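PDB 3OUT: glutamate racemase from Francisella tularensis subsp. tularensis, which belongs to the Asp/Glu/hydantoin racemase family, enzymes built from two alpha/beta lobes, each with a parallel sheet. Local coordinates for residues S208-A211 with S212-Y216. Residues are numbered along the deposited sequence; the frame is centred on the assembly and turned at random.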
loop_
_atom_site.group_PDB
_atom_site.type_symbol
_atom_site.label_atom_id
_atom_site.label_comp_id
_atom_site.label_asym_id
_atom_site.label_seq_id
_atom_site.Cartn_x
_atom_site.Cartn_y
_atom_site.Cartn_z
ATOM N N SER B 208 -6.273 25.513 12.729
ATOM C CA SER B 208 -6.149 25.522 11.248
ATOM C C SER B 208 -5.853 26.848 10.603
ATOM O O SER B 208 -5.001 26.927 9.717
ATOM C CB SER B 208 -7.369 24.899 10.568
ATOM O OG SER B 208 -8.552 25.502 11.004
ATOM N N LEU B 209 -6.574 27.902 10.983
ATOM C CA LEU B 209 -6.328 29.199 10.363
ATOM C C LEU B 209 -4.942 29.739 10.726
ATOM O O LEU B 209 -4.260 30.285 9.875
ATOM C CB LEU B 209 -7.424 30.209 10.731
ATOM C CG LEU B 209 -7.297 31.570 10.046
ATOM C CD1 LEU B 209 -7.328 31.514 8.495
ATOM C CD2 LEU B 209 -8.421 32.462 10.633
ATOM N N GLN B 210 -4.548 29.572 11.981
ATOM C CA GLN B 210 -3.206 29.975 12.446
ATOM C C GLN B 210 -2.132 29.297 11.605
ATOM O O GLN B 210 -1.173 29.960 11.173
ATOM C CB GLN B 210 -3.029 29.649 13.911
ATOM C CG GLN B 210 -1.644 29.971 14.515
ATOM C CD GLN B 210 -1.316 31.474 14.629
ATOM O OE1 GLN B 210 -1.980 32.329 14.060
ATOM N NE2 GLN B 210 -0.279 31.782 15.385
ATOM N N ALA B 211 -2.294 27.993 11.343
ATOM C CA ALA B 211 -1.337 27.293 10.475
ATOM C C ALA B 211 -1.276 27.917 9.086
ATOM O O ALA B 211 -0.199 28.144 8.512
ATOM C CB ALA B 211 -1.683 25.722 10.396
ATOM N N SER B 212 -2.446 28.224 8.527
ATOM C CA SER B 212 -2.484 28.896 7.226
ATOM C C SER B 212 -1.789 30.261 7.251
ATOM O O SER B 212 -1.056 30.598 6.331
ATOM C CB SER B 212 -3.922 29.010 6.748
ATOM O OG SER B 212 -4.531 27.722 6.713
ATOM N N LYS B 213 -2.026 31.033 8.309
ATOM C CA LYS B 213 -1.332 32.328 8.492
ATOM C C LYS B 213 0.172 32.206 8.606
ATOM O O LYS B 213 0.886 33.066 8.086
ATOM C CB LYS B 213 -1.904 33.058 9.689
ATOM C CG LYS B 213 -3.337 33.452 9.434
ATOM C CD LYS B 213 -3.850 34.468 10.389
ATOM C CE LYS B 213 -3.816 34.060 11.802
ATOM N NZ LYS B 213 -4.363 35.175 12.665
HETATM N N MSE B 214 0.645 31.144 9.265
HETATM C CA MSE B 214 2.077 30.875 9.347
HETATM C C MSE B 214 2.652 30.660 7.947
HETATM O O MSE B 214 3.744 31.130 7.641
HETATM C CB MSE B 214 2.387 29.698 10.300
HETATM C CG MSE B 214 2.150 30.052 11.744
HETATM SE SE MSE B 214 2.416 28.469 12.829
HETATM C CE MSE B 214 3.037 29.362 14.464
ATOM N N LEU B 215 1.934 29.918 7.107
ATOM C CA LEU B 215 2.374 29.711 5.746
ATOM C C LEU B 215 2.353 31.043 4.963
ATOM O O LEU B 215 3.314 31.356 4.314
ATOM C CB LEU B 215 1.519 28.655 5.052
ATOM C CG LEU B 215 1.887 28.404 3.579
ATOM C CD1 LEU B 215 3.376 28.137 3.410
ATOM C CD2 LEU B 215 1.096 27.244 3.038
ATOM N N TYR B 216 1.286 31.831 5.084
ATOM C CA TYR B 216 1.235 33.167 4.484
ATOM C C TYR B 216 2.486 33.999 4.874
ATOM O O TYR B 216 3.159 34.572 4.005
ATOM C CB TYR B 216 -0.027 33.952 4.877
ATOM C CG TYR B 216 0.079 35.368 4.381
ATOM C CD1 TYR B 216 -0.286 35.707 3.088
ATOM C CD2 TYR B 216 0.602 36.359 5.195
ATOM C CE1 TYR B 216 -0.124 37.002 2.606
ATOM C CE2 TYR B 216 0.771 37.662 4.728
ATOM C CZ TYR B 216 0.408 37.969 3.430
ATOM O OH TYR B 216 0.575 39.263 2.969
#
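Q210 and K213 meet in the first turns of helix 208-221, their side chains crossing at about a right angle. The touching atoms are OE1 of Q210 and the CE methylene of K213, 3.4 Å apart; NZ of K213 stays 4.0 Å from OE1 of Q210. CG of K213, anti to its own carbonyl carbon (chi1 -66°), sends the chain back toward the start of the helix, 3.3 Å from the carbonyl O of L209, and a bend at chi3 turns CE toward OE1 of Q210. The amide of Q210 is held at its other end, where NE2 hydrogen-bonds OG of S106. One turn on, M214, a selenomethionine, sets its CG 3.4 Å from O of Q210, and beyond CG its extended chain carries the terminal methyl CE to 4.2 Å from NE2 of Q210.

S212 faces another way. With OG beside its own backbone N (chi1 -56°), the hydroxyl donates to O of S208 at 3.1 Å, and N of S212 reaches the same oxygen from the opposite face of the carbonyl plane. Two bonds thus grip one acceptor in the opening turn, a familiar way for a helical serine to bury its hydroxyl. The side chain of S208 lies about 9 Å from the bound D-glutamic acid.

S208 and S212 lie against helix 20-29, A211 and L215 touch strand 72-75, and on helix 100-106 Q210 and A211 touch A103, A211 also V100, and M214 reaches S106.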